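Local coordinates for protein GNA33 (Neisseria gonorrhoeae FA 1090, PDB 2G5D) that probably acts as a lytic transglycosylase that cleaves peptidoglycan between N-acetylmuramic acid and N-acetylglucosamine, leaving a 1,6-anhydro bond on the muramic acid, at residues Glu236-Phe239 with Met240-Gly244; Arg273-Asp277 with Lys278-Lys282. All coordinates share one frame; numbering follows the deposited sequence.

Contacts 1 and 2 compare side-chain packing along a helix with packing round a helix end. Both lie within the MltA-specific insert region, their centres about 19 Å apart and their nearest atoms about 8 Å apart. Contact 1 runs along the last turns of helix 234-243 and is partly buried between strands and helices; regular backbone bonds and apolar side chains dominate it, with one histidine bonded to the helix backbone. Contact 2 is nearer the surface, where helix 271-276 ends and the chain folds back. There a single carbonyl takes one short amide bond and two weak ones, Met275 packs inside with Leu281 and Tyr280, and outside a lysine lies over a tyrosine. Helix 288-297 touches both.

Contact 1. Residues Glu236-Phe239 with Met240-Gly244; sequences ELFF and MHIQG
Ile242 reaches back along its helix to two phenylalanines at once, through a single methyl group. Its CD1 lies over one face of the Phe239 ring, 3.8 Å from the centroid and offset toward the rim, a CH-pi contact; the two side chains run side by side in the same direction. The same CD1 meets CE2 of Phe238 at 3.4 Å, and here the side chains slant across each other. Phe238 has CG anti to its own backbone N (chi1 -179°), which swings the ring out beside the helix, where CE2 meets this methyl.

Elsewhere around the helix, His241 turns its ring back so that ND1 donates to Leu237 O at 3.1 Å. The carbonyl already accepts His241 N at 3.2 Å, so one residue grips one oxygen twice, from opposite faces of the carbonyl plane. The ring nitrogen stands well above that plane. This bond restrains the rotation of the imidazole and implies a proton on ND1. Beside it, Leu237 CD2 packs on Met240 CE at 3.5 Å, the methionine bending at chi3 (86°) to bring the methyl there.

In the next shell, Tyr312 and Phe315 meet the imidazole edge-to-face, while Leu237 and Met240 also rest on Ile140 of strand 138-141. Glu236 OE1 forms a salt bridge with Lys292 of helix 288-297. The i to i+4 backbone bonds, such as Gln243 N to Phe239 O at 3.1 Å, end near Gly244, whose positive phi takes the chain out of an alpha-helix packed against the strands of the MltA-specific insert region.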
loop_
_atom_site.group_PDB
_atom_site.type_symbol
_atom_site.label_atom_id
_atom_site.label_comp_id
_atom_site.label_asym_id
_atom_site.label_seq_id
_atom_site.Cartn_x
_atom_site.Cartn_y
_atom_site.Cartn_z
ATOM N N GLU A 236 -10.546 7.566 13.604
ATOM C CA GLU A 236 -10.796 6.847 12.352
ATOM C C GLU A 236 -10.168 7.563 11.164
ATOM O O GLU A 236 -9.646 6.901 10.258
ATOM C CB GLU A 236 -12.285 6.578 12.095
ATOM C CG GLU A 236 -12.923 5.580 13.040
ATOM C CD GLU A 236 -14.332 5.192 12.622
ATOM O OE1 GLU A 236 -15.257 5.421 13.398
ATOM O OE2 GLU A 236 -14.529 4.652 11.514
ATOM N N LEU A 237 -10.193 8.899 11.159
ATOM C CA LEU A 237 -9.528 9.644 10.076
ATOM C C LEU A 237 -8.028 9.483 10.161
ATOM O O LEU A 237 -7.342 9.405 9.135
ATOM C CB LEU A 237 -9.834 11.134 10.128
ATOM C CG LEU A 237 -10.079 11.922 8.837
ATOM C CD1 LEU A 237 -9.652 13.402 9.009
ATOM C CD2 LEU A 237 -9.505 11.281 7.534
ATOM N N PHE A 238 -7.522 9.450 11.394
ATOM C CA PHE A 238 -6.102 9.350 11.629
ATOM C C PHE A 238 -5.607 8.059 10.995
ATOM O O PHE A 238 -4.608 8.059 10.278
ATOM C CB PHE A 238 -5.787 9.401 13.131
ATOM C CG PHE A 238 -4.315 9.322 13.438
ATOM C CD1 PHE A 238 -3.568 10.481 13.604
ATOM C CD2 PHE A 238 -3.679 8.098 13.541
ATOM C CE1 PHE A 238 -2.207 10.423 13.877
ATOM C CE2 PHE A 238 -2.316 8.025 13.804
ATOM C CZ PHE A 238 -1.582 9.190 13.974
ATOM N N PHE A 239 -6.330 6.970 11.244
ATOM C CA PHE A 239 -5.978 5.647 10.704
ATOM C C PHE A 239 -6.160 5.465 9.187
ATOM O O PHE A 239 -5.463 4.652 8.582
ATOM C CB PHE A 239 -6.676 4.546 11.505
ATOM C CG PHE A 239 -5.938 4.167 12.756
ATOM C CD1 PHE A 239 -6.117 4.893 13.937
ATOM C CD2 PHE A 239 -5.041 3.090 12.753
ATOM C CE1 PHE A 239 -5.424 4.558 15.092
ATOM C CE2 PHE A 239 -4.337 2.756 13.904
ATOM C CZ PHE A 239 -4.534 3.487 15.079
ATOM N N MET A 240 -7.069 6.223 8.572
ATOM C CA MET A 240 -7.126 6.321 7.107
ATOM C C MET A 240 -5.812 6.848 6.559
ATOM O O MET A 240 -5.345 6.373 5.514
ATOM C CB MET A 240 -8.265 7.231 6.636
ATOM C CG MET A 240 -8.552 7.150 5.129
ATOM S SD MET A 240 -9.973 8.153 4.625
ATOM C CE MET A 240 -9.221 9.756 4.360
ATOM N N HIS A 241 -5.220 7.824 7.254
ATOM C CA HIS A 241 -3.895 8.335 6.890
ATOM C C HIS A 241 -2.859 7.205 6.925
ATOM O O HIS A 241 -2.051 7.079 6.012
ATOM C CB HIS A 241 -3.454 9.460 7.829
ATOM C CG HIS A 241 -3.994 10.812 7.475
ATOM N ND1 HIS A 241 -5.344 11.100 7.463
ATOM C CD2 HIS A 241 -3.361 11.974 7.188
ATOM C CE1 HIS A 241 -5.518 12.372 7.153
ATOM N NE2 HIS A 241 -4.330 12.924 6.980
ATOM N N ILE A 242 -2.921 6.371 7.967
ATOM C CA ILE A 242 -2.005 5.233 8.125
ATOM C C ILE A 242 -2.113 4.199 6.997
ATOM O O ILE A 242 -1.097 3.624 6.595
ATOM C CB ILE A 242 -2.127 4.557 9.539
ATOM C CG1 ILE A 242 -1.840 5.576 10.643
ATOM C CG2 ILE A 242 -1.146 3.376 9.679
ATOM C CD1 ILE A 242 -2.222 5.112 12.022
ATOM N N GLN A 243 -3.321 3.962 6.477
ATOM C CA GLN A 243 -3.478 3.051 5.323
ATOM C C GLN A 243 -3.237 3.756 3.984
ATOM O O GLN A 243 -2.896 3.114 2.995
ATOM C CB GLN A 243 -4.839 2.337 5.317
ATOM C CG GLN A 243 -5.117 1.437 6.540
ATOM C CD GLN A 243 -4.457 0.049 6.496
ATOM O OE1 GLN A 243 -3.808 -0.347 5.517
ATOM N NE2 GLN A 243 -4.639 -0.701 7.571
ATOM N N GLY A 244 -3.432 5.068 3.952
ATOM C CA GLY A 244 -3.103 5.863 2.769
ATOM C C GLY A 244 -4.266 6.092 1.826
ATOM O O GLY A 244 -4.178 6.908 0.887
HETATM O O HOH W 1 -4.903 1.609 9.864
#

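Contact 2. Residues Arg273-Asp277 with Lys278-Lys282; sequences RYMAD and KGYLK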
loop_
_atom_site.group_PDB
_atom_site.type_symbol
_atom_site.label_atom_id
_atom_site.label_comp_id
_atom_site.label_asym_id
_atom_site.label_seq_id
_atom_site.Cartn_x
_atom_site.Cartn_y
_atom_site.Cartn_z
ATOM N N ARG A 273 2.315 3.528 20.322
ATOM C CA ARG A 273 3.521 3.393 21.138
ATOM C C ARG A 273 3.686 4.593 22.055
ATOM O O ARG A 273 4.220 4.459 23.156
ATOM C CB ARG A 273 4.777 3.206 20.277
ATOM C CG ARG A 273 4.856 1.863 19.559
ATOM C CD ARG A 273 6.201 1.650 18.850
ATOM N NE ARG A 273 6.010 0.914 17.601
ATOM C CZ ARG A 273 6.094 1.451 16.383
ATOM N NH1 ARG A 273 6.412 2.735 16.223
ATOM N NH2 ARG A 273 5.874 0.694 15.314
ATOM N N TYR A 274 3.232 5.763 21.603
ATOM C CA TYR A 274 3.232 6.960 22.442
ATOM C C TYR A 274 2.308 6.803 23.658
ATOM O O TYR A 274 2.703 7.095 24.789
ATOM C CB TYR A 274 2.853 8.210 21.640
ATOM C CG TYR A 274 2.693 9.447 22.504
ATOM C CD1 TYR A 274 3.809 10.172 22.921
ATOM C CD2 TYR A 274 1.428 9.880 22.923
ATOM C CE1 TYR A 274 3.679 11.306 23.729
ATOM C CE2 TYR A 274 1.285 11.015 23.730
ATOM C CZ TYR A 274 2.419 11.721 24.127
ATOM O OH TYR A 274 2.304 12.843 24.921
ATOM N N MET A 275 1.083 6.341 23.413
ATOM C CA MET A 275 0.077 6.165 24.456
ATOM C C MET A 275 0.447 5.129 25.516
ATOM O O MET A 275 0.055 5.266 26.675
ATOM C CB MET A 275 -1.258 5.787 23.824
ATOM C CG MET A 275 -1.960 6.940 23.126
ATOM S SD MET A 275 -3.459 6.385 22.331
ATOM C CE MET A 275 -4.605 6.396 23.698
ATOM N N ALA A 276 1.202 4.105 25.112
ATOM C CA ALA A 276 1.546 2.967 25.966
ATOM C C ALA A 276 2.501 3.332 27.099
ATOM O O ALA A 276 2.342 2.863 28.236
ATOM C CB ALA A 276 2.118 1.842 25.135
ATOM N N ASP A 277 3.496 4.158 26.786
ATOM C CA ASP A 277 4.436 4.631 27.793
ATOM C C ASP A 277 4.107 6.041 28.288
ATOM O O ASP A 277 5.006 6.796 28.668
ATOM C CB ASP A 277 5.877 4.548 27.275
ATOM C CG ASP A 277 6.095 5.360 26.010
ATOM O OD1 ASP A 277 6.317 4.742 24.943
ATOM O OD2 ASP A 277 6.059 6.609 26.085
ATOM N N LYS A 278 2.819 6.388 28.299
ATOM C CA LYS A 278 2.381 7.692 28.811
ATOM C C LYS A 278 1.633 7.758 30.164
ATOM O O LYS A 278 1.642 8.821 30.787
ATOM C CB LYS A 278 1.649 8.497 27.734
ATOM C CG LYS A 278 2.552 9.483 27.002
ATOM C CD LYS A 278 3.055 10.593 27.924
ATOM C CE LYS A 278 4.167 11.393 27.266
ATOM N NZ LYS A 278 4.193 12.816 27.717
ATOM N N GLY A 279 0.961 6.699 30.629
ATOM C CA GLY A 279 0.668 5.471 29.903
ATOM C C GLY A 279 -0.840 5.351 29.859
ATOM O O GLY A 279 -1.458 4.785 30.761
ATOM N N TYR A 280 -1.423 5.904 28.796
ATOM C CA TYR A 280 -2.867 6.072 28.663
ATOM C C TYR A 280 -3.600 4.770 28.380
ATOM O O TYR A 280 -4.668 4.520 28.933
ATOM C CB TYR A 280 -3.171 7.105 27.574
ATOM C CG TYR A 280 -2.445 8.420 27.771
ATOM C CD1 TYR A 280 -1.822 9.065 26.696
ATOM C CD2 TYR A 280 -2.374 9.016 29.040
ATOM C CE1 TYR A 280 -1.152 10.275 26.880
ATOM C CE2 TYR A 280 -1.702 10.214 29.234
ATOM C CZ TYR A 280 -1.097 10.837 28.157
ATOM O OH TYR A 280 -0.436 12.015 28.358
ATOM N N LEU A 281 -3.025 3.956 27.503
ATOM C CA LEU A 281 -3.518 2.607 27.244
ATOM C C LEU A 281 -2.367 1.619 27.352
ATOM O O LEU A 281 -1.202 2.015 27.303
ATOM C CB LEU A 281 -4.133 2.513 25.846
ATOM C CG LEU A 281 -5.531 3.067 25.586
ATOM C CD1 LEU A 281 -5.889 2.846 24.126
ATOM C CD2 LEU A 281 -6.576 2.425 26.496
ATOM N N LYS A 282 -2.698 0.339 27.506
ATOM C CA LYS A 282 -1.722 -0.736 27.348
ATOM C C LYS A 282 -1.584 -1.037 25.846
ATOM O O LYS A 282 -2.552 -0.886 25.088
ATOM C CB LYS A 282 -2.153 -1.976 28.132
ATOM C CG LYS A 282 -2.319 -1.726 29.624
ATOM C CD LYS A 282 -2.274 -3.009 30.441
ATOM C CE LYS A 282 -2.174 -2.697 31.931
ATOM N NZ LYS A 282 -1.978 -3.923 32.758
#
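Met275 O receives Tyr280 N at 2.7 Å, nearly along the C=O axis, where the chain turns back after the C-terminus of helix 271-276. This is the tightly packed side of the contact, and Lys278 N and Leu281 N add weak bonds to the same oxygen at 3.4 Å. One terminal carbonyl thus draws three amides around itself, and the cis peptide before Gly279 lies within the bend that brings them there.

Side chains pack around this carbonyl. Met275 CE packs against Leu281 CD1 at 3.8 Å, the two chains lying side by side and pointing the same way. Tyr280 instead crosses Met275 at about a right angle and presents its edge to Tyr274 CE2, which lies 4.1 Å from Tyr280 CE1. Ile291 and Tyr294 of helix 288-297 and Val305 of helix 302-306 press on this buried methionine, and both tyrosine hydroxyls are hydrogen-bonded to Glu304 OE2, which ties the two rings to a common carboxylate.

The solvent side is looser. Lys278 is exposed, yet its aliphatic chain lies across the Tyr274 ring, with CG over one face 3.8 Å from the centroid, a CH-pi contact. A bend at chi2 (-66°) folds the chain along the ring toward the phenol, where NZ makes only a weak bond to Tyr274 OH. Asp277, the first residue to leave helical geometry, is exposed too, and its carboxylate forms no salt bridge with this lysine. The backbones of 273-277 and 278-282 also touch, with Ala276 CA directing its hydrogen almost straight at Leu281 O, 3.2 Å away, a CA-H...O contact.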